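PDB 7CVV: O-methyltransferase family 3 from Niastella koreensis GR20-10, which catalyses magnesium-dependent transfer of a methyl group from S-adenosylmethionine to catechol-like substrates, giving meta- and para-methylated products of protocatechuic acid in equal proportion. Local coordinates for residues A34-I39 against D91-A96; T66-S71 against A95-K100; R84-E89 against Q112-K117. All coordinates share one frame; numbering follows the deposited sequence.

Contact 1: A34-I39 against D91-A96; sequences AGMPAI and DPKHAA. With SAM (S-adenosylmethionine), chain D.
On the ribose side of the S-adenosylmethionine site, Met36 and His94 meet where the loop that follows helix 22-33 passes over the first turn of helix 92-103. Met36 SD lies 3.6 Å from His94 CD2 and 4.1 Å from the ring centroid. The line from sulfur to centroid makes 35° with the ring normal, an oblique Met-aromatic contact in which the two side chains run past each other in opposite directions. With CG anti to the carbonyl carbon (chi1 -65°) and chi2 extended, Met36 CG and SD both reach the imidazole near CD2. At the edge of the ring, near its plane, ND1 donates to SAM O3' over 2.9 Å with an N-H...O angle of 161° and more weakly to SAM O2'. Asp91, the N-cap residue of the helix, sets its CG 3.5 Å above the ring centre while its OD1 accepts weakly from the backbone N of Lys93 and His94. The imidazole is therefore restrained by sulfur, carboxylate and ribose together.

A second link lies at the exposed end of the contact. Lys93 NZ donates to Ala34 O at 2.9 Å, with NZ nearly in line with the C=O bond. This carbonyl stands beside Gly35, whose positive phi belongs to the Schellman motif that ends helix 22-33. Further along the loop, Ile39 CD1 packs 3.6 Å from SAM SD. Met36 also rests on Ser30 and Leu31 of helix 22-33 and on Val97 of helix 92-103, while Pro92 and Ala95 face strand 111-115.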
loop_
_atom_site.group_PDB
_atom_site.type_symbol
_atom_site.label_atom_id
_atom_site.label_comp_id
_atom_site.label_asym_id
_atom_site.label_seq_id
_atom_site.Cartn_x
_atom_site.Cartn_y
_atom_site.Cartn_z
ATOM N N ALA A 34 6.771 17.792 -25.756
ATOM C CA ALA A 34 8.145 17.265 -25.992
ATOM C C ALA A 34 8.130 15.910 -26.702
ATOM O O ALA A 34 9.226 15.351 -26.890
ATOM C CB ALA A 34 8.903 17.133 -24.705
ATOM N N GLY A 35 6.956 15.403 -27.090
ATOM C CA GLY A 35 6.811 14.096 -27.761
ATOM C C GLY A 35 7.468 12.990 -26.956
ATOM O O GLY A 35 8.311 12.275 -27.511
ATOM N N MET A 36 7.145 12.903 -25.662
ATOM C CA MET A 36 7.604 11.820 -24.751
ATOM C C MET A 36 6.442 10.848 -24.588
ATOM O O MET A 36 5.283 11.242 -24.693
ATOM C CB MET A 36 8.014 12.373 -23.380
ATOM C CG MET A 36 9.225 13.294 -23.414
ATOM S SD MET A 36 9.626 13.983 -21.769
ATOM C CE MET A 36 8.346 15.225 -21.660
ATOM N N PRO A 37 6.709 9.560 -24.302
ATOM C CA PRO A 37 5.634 8.584 -24.118
ATOM C C PRO A 37 4.811 8.843 -22.843
ATOM O O PRO A 37 5.370 9.256 -21.845
ATOM C CB PRO A 37 6.369 7.236 -24.059
ATOM C CG PRO A 37 7.792 7.580 -23.629
ATOM C CD PRO A 37 8.053 8.989 -24.122
ATOM N N ALA A 38 3.494 8.637 -22.926
ATOM C CA ALA A 38 2.523 8.797 -21.822
ATOM C C ALA A 38 2.590 7.551 -20.916
ATOM O O ALA A 38 1.658 6.740 -20.966
ATOM C CB ALA A 38 1.140 9.016 -22.390
ATOM N N ILE A 39 3.663 7.405 -20.132
ATOM C CA ILE A 39 3.942 6.166 -19.344
ATOM C C ILE A 39 4.207 6.550 -17.882
ATOM O O ILE A 39 4.944 5.799 -17.178
ATOM C CB ILE A 39 5.097 5.353 -19.967
ATOM C CG1 ILE A 39 6.405 6.158 -20.021
ATOM C CG2 ILE A 39 4.675 4.827 -21.328
ATOM C CD1 ILE A 39 7.633 5.337 -20.310
ATOM N N ASP A 91 17.794 10.049 -20.085
ATOM C CA ASP A 91 17.423 10.841 -21.279
ATOM C C ASP A 91 17.514 12.331 -20.945
ATOM O O ASP A 91 16.767 12.850 -20.122
ATOM C CB ASP A 91 16.063 10.374 -21.799
ATOM C CG ASP A 91 15.798 10.899 -23.192
ATOM O OD1 ASP A 91 16.058 12.106 -23.428
ATOM O OD2 ASP A 91 15.398 10.092 -24.032
ATOM N N PRO A 92 18.490 13.064 -21.525
ATOM C CA PRO A 92 18.634 14.498 -21.242
ATOM C C PRO A 92 17.430 15.354 -21.662
ATOM O O PRO A 92 17.171 16.343 -21.007
ATOM C CB PRO A 92 19.897 14.868 -22.037
ATOM C CG PRO A 92 20.671 13.555 -22.071
ATOM C CD PRO A 92 19.588 12.542 -22.365
ATOM N N LYS A 93 16.722 14.970 -22.726
ATOM C CA LYS A 93 15.452 15.639 -23.092
ATOM C C LYS A 93 14.485 15.509 -21.908
ATOM O O LYS A 93 13.874 16.543 -21.516
ATOM C CB LYS A 93 14.818 15.058 -24.360
ATOM C CG LYS A 93 13.707 15.937 -24.929
ATOM C CD LYS A 93 13.021 15.401 -26.164
ATOM C CE LYS A 93 12.250 14.137 -25.870
ATOM N NZ LYS A 93 11.531 13.670 -27.069
ATOM N N HIS A 94 14.357 14.287 -21.369
ATOM C CA HIS A 94 13.441 13.943 -20.255
ATOM C C HIS A 94 13.857 14.768 -19.037
ATOM O O HIS A 94 12.996 15.500 -18.515
ATOM C CB HIS A 94 13.409 12.428 -20.029
ATOM C CG HIS A 94 12.821 11.656 -21.170
ATOM N ND1 HIS A 94 12.494 10.311 -21.065
ATOM C CD2 HIS A 94 12.521 12.019 -22.442
ATOM C CE1 HIS A 94 12.022 9.884 -22.224
ATOM N NE2 HIS A 94 12.019 10.921 -23.085
ATOM N N ALA A 95 15.139 14.741 -18.654
ATOM C CA ALA A 95 15.669 15.562 -17.531
ATOM C C ALA A 95 15.249 17.036 -17.673
ATOM O O ALA A 95 14.656 17.553 -16.708
ATOM C CB ALA A 95 17.163 15.433 -17.417
ATOM N N ALA A 96 15.517 17.664 -18.823
ATOM C CA ALA A 96 15.324 19.118 -19.080
ATOM C C ALA A 96 13.842 19.483 -18.933
ATOM O O ALA A 96 13.545 20.573 -18.430
ATOM C CB ALA A 96 15.829 19.515 -20.458
HETATM N N SAM D . 8.025 7.411 -12.792
HETATM C CA SAM D . 7.780 8.469 -13.808
HETATM C C SAM D . 6.381 9.072 -13.589
HETATM O O SAM D . 6.219 10.276 -13.857
HETATM O OXT SAM D . 5.504 8.316 -13.140
HETATM C CB SAM D . 7.873 7.871 -15.218
HETATM C CG SAM D . 9.215 7.180 -15.569
HETATM S SD SAM D . 8.984 6.323 -17.153
HETATM C CE SAM D . 8.094 4.869 -16.588
HETATM C "C5'" SAM D . 10.595 5.603 -17.564
HETATM C "C4'" SAM D . 11.759 6.561 -17.574
HETATM O "O4'" SAM D . 12.964 5.814 -17.284
HETATM C "C3'" SAM D . 12.013 7.295 -18.892
HETATM O "O3'" SAM D . 12.140 8.686 -18.640
HETATM C "C2'" SAM D . 13.345 6.714 -19.374
HETATM O "O2'" SAM D . 14.161 7.651 -20.030
HETATM C "C1'" SAM D . 14.002 6.354 -18.053
HETATM N N9 SAM D . 15.053 5.358 -18.159
HETATM C C8 SAM D . 15.034 4.240 -18.955
HETATM N N7 SAM D . 16.114 3.506 -18.832
HETATM C C5 SAM D . 16.875 4.159 -17.876
HETATM C C6 SAM D . 18.123 3.862 -17.305
HETATM N N6 SAM D . 18.835 2.793 -17.651
HETATM N N1 SAM D . 18.595 4.699 -16.349
HETATM C C2 SAM D . 17.853 5.762 -16.019
HETATM N N3 SAM D . 16.677 6.158 -16.511
HETATM C C4 SAM D . 16.228 5.300 -17.442
#

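Contact 2: T66-S71 against A95-K100. With SAM (S-adenosylmethionine), chain D.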
loop_
_atom_site.group_PDB
_atom_site.type_symbol
_atom_site.label_atom_id
_atom_site.label_comp_id
_atom_site.label_asym_id
_atom_site.label_seq_id
_atom_site.Cartn_x
_atom_site.Cartn_y
_atom_site.Cartn_z
ATOM N N THR A 66 12.707 9.413 -14.092
ATOM C CA THR A 66 12.074 10.736 -13.851
ATOM C C THR A 66 10.929 10.956 -14.848
ATOM O O THR A 66 9.831 11.302 -14.390
ATOM C CB THR A 66 13.153 11.827 -13.911
ATOM O OG1 THR A 66 14.285 11.351 -13.170
ATOM C CG2 THR A 66 12.695 13.149 -13.344
ATOM N N LEU A 67 11.179 10.723 -16.145
ATOM C CA LEU A 67 10.324 11.134 -17.288
ATOM C C LEU A 67 10.061 12.645 -17.183
ATOM O O LEU A 67 11.041 13.386 -17.101
ATOM C CB LEU A 67 9.052 10.288 -17.280
ATOM C CG LEU A 67 8.281 10.259 -18.609
ATOM C CD1 LEU A 67 9.003 9.412 -19.658
ATOM C CD2 LEU A 67 6.869 9.749 -18.412
ATOM N N ALA A 68 8.814 13.114 -17.143
ATOM C CA ALA A 68 8.494 14.559 -17.038
ATOM C C ALA A 68 8.445 14.987 -15.568
ATOM O O ALA A 68 8.148 16.173 -15.315
ATOM C CB ALA A 68 7.200 14.872 -17.742
ATOM N N GLY A 69 8.715 14.056 -14.646
ATOM C CA GLY A 69 8.708 14.297 -13.191
ATOM C C GLY A 69 7.318 14.339 -12.581
ATOM O O GLY A 69 7.166 14.978 -11.546
ATOM N N TYR A 70 6.334 13.646 -13.144
ATOM C CA TYR A 70 4.971 13.538 -12.561
ATOM C C TYR A 70 5.061 12.872 -11.169
ATOM O O TYR A 70 4.639 13.483 -10.162
ATOM C CB TYR A 70 4.053 12.826 -13.552
ATOM C CG TYR A 70 2.618 12.739 -13.114
ATOM C CD1 TYR A 70 2.177 11.677 -12.342
ATOM C CD2 TYR A 70 1.702 13.711 -13.470
ATOM C CE1 TYR A 70 0.868 11.582 -11.918
ATOM C CE2 TYR A 70 0.385 13.629 -13.062
ATOM C CZ TYR A 70 -0.030 12.572 -12.273
ATOM O OH TYR A 70 -1.336 12.517 -11.866
ATOM N N SER A 71 5.653 11.680 -11.092
ATOM C CA SER A 71 5.788 10.879 -9.842
ATOM C C SER A 71 6.644 11.644 -8.842
ATOM O O SER A 71 6.370 11.568 -7.645
ATOM C CB SER A 71 6.394 9.538 -10.108
ATOM O OG SER A 71 7.635 9.705 -10.753
ATOM N N ALA A 95 15.139 14.741 -18.654
ATOM C CA ALA A 95 15.669 15.562 -17.531
ATOM C C ALA A 95 15.249 17.036 -17.673
ATOM O O ALA A 95 14.656 17.553 -16.708
ATOM C CB ALA A 95 17.163 15.433 -17.417
ATOM N N ALA A 96 15.517 17.664 -18.823
ATOM C CA ALA A 96 15.324 19.118 -19.080
ATOM C C ALA A 96 13.842 19.483 -18.933
ATOM O O ALA A 96 13.545 20.573 -18.430
ATOM C CB ALA A 96 15.829 19.515 -20.458
ATOM N N VAL A 97 12.947 18.624 -19.412
ATOM C CA VAL A 97 11.480 18.821 -19.281
ATOM C C VAL A 97 11.091 18.668 -17.803
ATOM O O VAL A 97 10.300 19.532 -17.333
ATOM C CB VAL A 97 10.701 17.850 -20.181
ATOM C CG1 VAL A 97 9.207 18.001 -19.956
ATOM C CG2 VAL A 97 11.035 18.076 -21.644
ATOM N N ALA A 98 11.626 17.642 -17.113
ATOM C CA ALA A 98 11.393 17.355 -15.678
ATOM C C ALA A 98 11.885 18.535 -14.844
ATOM O O ALA A 98 11.263 18.813 -13.791
ATOM C CB ALA A 98 12.067 16.080 -15.229
ATOM N N GLN A 99 12.945 19.211 -15.290
ATOM C CA GLN A 99 13.482 20.403 -14.577
ATOM C C GLN A 99 12.463 21.553 -14.690
ATOM O O GLN A 99 12.160 22.137 -13.656
ATOM C CB GLN A 99 14.893 20.754 -15.060
ATOM C CG GLN A 99 15.621 21.746 -14.153
ATOM C CD GLN A 99 15.957 21.238 -12.770
ATOM O OE1 GLN A 99 15.350 21.637 -11.778
ATOM N NE2 GLN A 99 16.956 20.382 -12.677
ATOM N N LYS A 100 11.899 21.831 -15.865
ATOM C CA LYS A 100 10.888 22.914 -16.014
ATOM C C LYS A 100 9.697 22.614 -15.101
ATOM O O LYS A 100 9.191 23.543 -14.449
ATOM C CB LYS A 100 10.403 23.065 -17.457
ATOM C CG LYS A 100 11.081 24.180 -18.233
ATOM C CD LYS A 100 10.441 24.480 -19.582
ATOM C CE LYS A 100 11.204 23.860 -20.744
ATOM N NZ LYS A 100 12.496 24.551 -20.996
HETATM N N SAM D . 8.025 7.411 -12.792
HETATM C CA SAM D . 7.780 8.469 -13.808
HETATM C C SAM D . 6.381 9.072 -13.589
HETATM O O SAM D . 6.219 10.276 -13.857
HETATM O OXT SAM D . 5.504 8.316 -13.140
HETATM C CB SAM D . 7.873 7.871 -15.218
HETATM C CG SAM D . 9.215 7.180 -15.569
HETATM S SD SAM D . 8.984 6.323 -17.153
HETATM C CE SAM D . 8.094 4.869 -16.588
HETATM C "C5'" SAM D . 10.595 5.603 -17.564
HETATM C "C4'" SAM D . 11.759 6.561 -17.574
HETATM O "O4'" SAM D . 12.964 5.814 -17.284
HETATM C "C3'" SAM D . 12.013 7.295 -18.892
HETATM O "O3'" SAM D . 12.140 8.686 -18.640
HETATM C "C2'" SAM D . 13.345 6.714 -19.374
HETATM O "O2'" SAM D . 14.161 7.651 -20.030
HETATM C "C1'" SAM D . 14.002 6.354 -18.053
HETATM N N9 SAM D . 15.053 5.358 -18.159
HETATM C C8 SAM D . 15.034 4.240 -18.955
HETATM N N7 SAM D . 16.114 3.506 -18.832
HETATM C C5 SAM D . 16.875 4.159 -17.876
HETATM C C6 SAM D . 18.123 3.862 -17.305
HETATM N N6 SAM D . 18.835 2.793 -17.651
HETATM N N1 SAM D . 18.595 4.699 -16.349
HETATM C C2 SAM D . 17.853 5.762 -16.019
HETATM N N3 SAM D . 16.677 6.158 -16.511
HETATM C C4 SAM D . 16.228 5.300 -17.442
#
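Ala98 points its methyl straight into the turn formed by Thr66-Gly69, and the other side chains are arranged around that approach. Ala98 CB is 3.5 Å from Thr66 CG2 and 3.4 Å from Leu67 O. The threonine methyl can face the helix because it stands anti to the backbone N, while OG1 is directed elsewhere, to a hydrogen bond with Thr87 OG1. Beside this pair, Ala68 CB meets Val97 CG1 at 4.3 Å, a looser apolar contact. Backbones also come close, with 4.3 Å between the CA atoms of Ala68 and Ala98. Ala98 CA then offers its hydrogen to Ala68 O in a CA-H...O contact of 162° at the hydrogen.

Leu67 turns the other way. Its CB lies 3.4 Å from SAM CB and its CD1 covers the ribose near O3', so one short turn touches the helix and the cofactor with different residues. The turn is type II', closed by Gly69 N donating to Thr66 O, and belongs to the glycine-containing loop after the first strand of the Rossmann-like methyltransferase fold. Gly69 then takes the N-cap position of helix 70-76, where Ser71 N donates to the carboxylate atom SAM O at 3.2 Å and Ser71 OG accepts from SAM N. Helix 22-33 packs on Ala68 and Val97 through Ser30, and strand 111-115 reaches Ala98 through Ile113.

Contact 3: R84-E89 against Q112-K117. With SAM (S-adenosylmethionine), chain D.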
loop_
_atom_site.group_PDB
_atom_site.type_symbol
_atom_site.label_atom_id
_atom_site.label_comp_id
_atom_site.label_asym_id
_atom_site.label_seq_id
_atom_site.Cartn_x
_atom_site.Cartn_y
_atom_site.Cartn_z
ATOM N N ARG A 84 14.845 15.990 0.740
ATOM C CA ARG A 84 15.644 15.840 -0.498
ATOM C C ARG A 84 15.166 14.620 -1.283
ATOM O O ARG A 84 15.121 13.525 -0.692
ATOM C CB ARG A 84 17.109 15.649 -0.111
ATOM C CG ARG A 84 18.089 16.309 -1.061
ATOM C CD ARG A 84 19.457 16.251 -0.427
ATOM N NE ARG A 84 19.990 14.894 -0.503
ATOM C CZ ARG A 84 20.801 14.325 0.391
ATOM N NH1 ARG A 84 21.170 14.984 1.482
ATOM N NH2 ARG A 84 21.230 13.086 0.186
ATOM N N LEU A 85 14.872 14.813 -2.570
ATOM C CA LEU A 85 14.622 13.739 -3.558
ATOM C C LEU A 85 15.656 13.809 -4.682
ATOM O O LEU A 85 15.772 14.830 -5.378
ATOM C CB LEU A 85 13.205 13.875 -4.112
ATOM C CG LEU A 85 12.663 12.625 -4.803
ATOM C CD1 LEU A 85 11.149 12.617 -4.784
ATOM C CD2 LEU A 85 13.172 12.547 -6.228
ATOM N N ILE A 86 16.367 12.711 -4.861
ATOM C CA ILE A 86 17.319 12.516 -5.979
ATOM C C ILE A 86 16.700 11.509 -6.948
ATOM O O ILE A 86 16.480 10.361 -6.535
ATOM C CB ILE A 86 18.687 12.083 -5.431
ATOM C CG1 ILE A 86 19.155 13.049 -4.338
ATOM C CG2 ILE A 86 19.700 11.954 -6.563
ATOM C CD1 ILE A 86 20.369 12.569 -3.594
ATOM N N THR A 87 16.444 11.963 -8.182
ATOM C CA THR A 87 15.781 11.214 -9.273
ATOM C C THR A 87 16.767 11.037 -10.436
ATOM O O THR A 87 17.349 12.042 -10.842
ATOM C CB THR A 87 14.477 11.915 -9.679
ATOM O OG1 THR A 87 13.877 11.099 -10.690
ATOM C CG2 THR A 87 14.658 13.339 -10.161
ATOM N N LEU A 88 16.926 9.810 -10.949
ATOM C CA LEU A 88 17.886 9.468 -12.041
ATOM C C LEU A 88 17.129 9.315 -13.374
ATOM O O LEU A 88 16.004 8.721 -13.371
ATOM C CB LEU A 88 18.664 8.197 -11.673
ATOM C CG LEU A 88 19.135 8.130 -10.219
ATOM C CD1 LEU A 88 20.078 6.960 -9.964
ATOM C CD2 LEU A 88 19.785 9.444 -9.802
ATOM N N GLU A 89 17.723 9.837 -14.461
ATOM C CA GLU A 89 17.123 9.892 -15.823
ATOM C C GLU A 89 18.216 9.755 -16.897
ATOM O O GLU A 89 19.088 10.631 -16.976
ATOM C CB GLU A 89 16.340 11.198 -15.995
ATOM C CG GLU A 89 15.693 11.341 -17.355
ATOM C CD GLU A 89 14.926 10.104 -17.814
ATOM O OE1 GLU A 89 14.023 9.643 -17.067
ATOM O OE2 GLU A 89 15.240 9.588 -18.913
ATOM N N GLN A 112 16.732 17.077 -6.856
ATOM C CA GLN A 112 17.928 17.082 -7.734
ATOM C C GLN A 112 17.801 15.954 -8.771
ATOM O O GLN A 112 17.639 14.780 -8.356
ATOM C CB GLN A 112 19.173 16.935 -6.869
ATOM C CG GLN A 112 20.471 17.014 -7.642
ATOM C CD GLN A 112 21.617 16.687 -6.720
ATOM O OE1 GLN A 112 21.913 15.525 -6.448
ATOM N NE2 GLN A 112 22.242 17.723 -6.199
ATOM N N ILE A 113 17.874 16.311 -10.061
ATOM C CA ILE A 113 17.892 15.386 -11.231
ATOM C C ILE A 113 19.350 15.094 -11.612
ATOM O O ILE A 113 20.034 16.017 -11.995
ATOM C CB ILE A 113 17.088 16.002 -12.401
ATOM C CG1 ILE A 113 15.637 16.309 -11.997
ATOM C CG2 ILE A 113 17.147 15.102 -13.629
ATOM C CD1 ILE A 113 14.950 17.360 -12.840
ATOM N N ARG A 114 19.805 13.845 -11.524
ATOM C CA ARG A 114 21.100 13.395 -12.115
ATOM C C ARG A 114 20.836 12.699 -13.462
ATOM O O ARG A 114 20.090 11.711 -13.482
ATOM C CB ARG A 114 21.850 12.492 -11.131
ATOM C CG ARG A 114 21.860 13.033 -9.707
ATOM C CD ARG A 114 23.222 12.953 -9.041
ATOM N NE ARG A 114 23.270 13.708 -7.786
ATOM C CZ ARG A 114 24.116 13.467 -6.786
ATOM N NH1 ARG A 114 24.995 12.481 -6.889
ATOM N NH2 ARG A 114 24.075 14.205 -5.687
ATOM N N THR A 115 21.413 13.215 -14.550
ATOM C CA THR A 115 21.347 12.632 -15.920
ATOM C C THR A 115 22.412 11.545 -16.059
ATOM O O THR A 115 23.494 11.755 -15.542
ATOM C CB THR A 115 21.541 13.715 -16.979
ATOM O OG1 THR A 115 20.716 14.821 -16.611
ATOM C CG2 THR A 115 21.176 13.240 -18.367
ATOM N N GLY A 116 22.103 10.424 -16.707
ATOM C CA GLY A 116 23.036 9.291 -16.883
ATOM C C GLY A 116 22.357 7.958 -16.614
ATOM O O GLY A 116 21.201 7.982 -16.139
ATOM N N LYS A 117 23.032 6.841 -16.906
ATOM C CA LYS A 117 22.504 5.486 -16.619
ATOM C C LYS A 117 22.447 5.324 -15.103
ATOM O O LYS A 117 23.404 5.726 -14.433
ATOM C CB LYS A 117 23.345 4.369 -17.240
ATOM C CG LYS A 117 23.126 4.166 -18.729
ATOM C CD LYS A 117 24.340 3.658 -19.486
ATOM C CE LYS A 117 24.476 2.148 -19.459
ATOM N NZ LYS A 117 25.665 1.702 -20.226
HETATM N N SAM D . 8.025 7.411 -12.792
HETATM C CA SAM D . 7.780 8.469 -13.808
HETATM C C SAM D . 6.381 9.072 -13.589
HETATM O O SAM D . 6.219 10.276 -13.857
HETATM O OXT SAM D . 5.504 8.316 -13.140
HETATM C CB SAM D . 7.873 7.871 -15.218
HETATM C CG SAM D . 9.215 7.180 -15.569
HETATM S SD SAM D . 8.984 6.323 -17.153
HETATM C CE SAM D . 8.094 4.869 -16.588
HETATM C "C5'" SAM D . 10.595 5.603 -17.564
HETATM C "C4'" SAM D . 11.759 6.561 -17.574
HETATM O "O4'" SAM D . 12.964 5.814 -17.284
HETATM C "C3'" SAM D . 12.013 7.295 -18.892
HETATM O "O3'" SAM D . 12.140 8.686 -18.640
HETATM C "C2'" SAM D . 13.345 6.714 -19.374
HETATM O "O2'" SAM D . 14.161 7.651 -20.030
HETATM C "C1'" SAM D . 14.002 6.354 -18.053
HETATM N N9 SAM D . 15.053 5.358 -18.159
HETATM C C8 SAM D . 15.034 4.240 -18.955
HETATM N N7 SAM D . 16.114 3.506 -18.832
HETATM C C5 SAM D . 16.875 4.159 -17.876
HETATM C C6 SAM D . 18.123 3.862 -17.305
HETATM N N6 SAM D . 18.835 2.793 -17.651
HETATM N N1 SAM D . 18.595 4.699 -16.349
HETATM C C2 SAM D . 17.853 5.762 -16.019
HETATM N N3 SAM D . 16.677 6.158 -16.511
HETATM C C4 SAM D . 16.228 5.300 -17.442
#
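Gln112 opens the pairing with strand 84-89: its backbone N donates to Leu85 O at 2.9 Å and its O accepts from Thr87 N, so the residue bonds on both sides of Ile86. Its side chain extends over the same face as Ile86 and presents OE1 to Arg114, which grips that single oxygen side-on with NE and NH2. The oxygen lies in the guanidinium plane, although NE stands 47° out of the amide's carbonyl plane. The Ile113 side chain points to the opposite face of the sheet, alongside that of Thr87, with Ile113 CG1 3.6 Å from Thr87 CG2; Thr87 OG1 also hydrogen-bonds Glu63.

Arg114 N donates to Thr87 O and Arg114 O accepts from Glu89 N at 3.2 Å, continuing the parallel ladder. The axes of the two strands lie 25° apart, and helix 92-103 connects them in a beta-alpha-beta crossover at the edge of the Rossmann-like sheet. Arg114 CB lies 3.9 Å from Leu88 CD2, and Arg114 CG, anti to the carbonyl carbon (chi1 -45°), lies near Leu88 CD2 and Ile86 CG2; NH2 also forms a salt bridge to Glu128.

Thr115 sets CG2 3.6 Å from Glu89 O. Gly116 N donates to that same oxygen at 3.0 Å from above its carbonyl plane, while the Glu89 carboxylate is directed to the ribose hydroxyls, with OE1 accepting from SAM O3' at 2.6 Å. Lys117, N-cap of helix 118-127, brings its CA 4.0 Å from SAM N1.

From the N terminus, the loop after helix 22-33 opens contact 1, which closes only at the start of helix 92-103, after helix 43-55, strand 60-64, helix 70-76 and strand 84-89 have passed. Contact 2 lies nearly inside that span: it starts at residues 66-71 and ends on the same helix, sharing Ala95 and Ala96 with contact 1. Contact 3 begins at strand 84-89, within both earlier loops, and closes at 112-117 beyond them, so it crosses each. Ala34 against Val97 joins contacts 1 and 2; Glu89 against His94 joins contacts 1 and 3. Together they tie the N-terminal helical region to the sheet edge around S-adenosylmethionine, which all three touch.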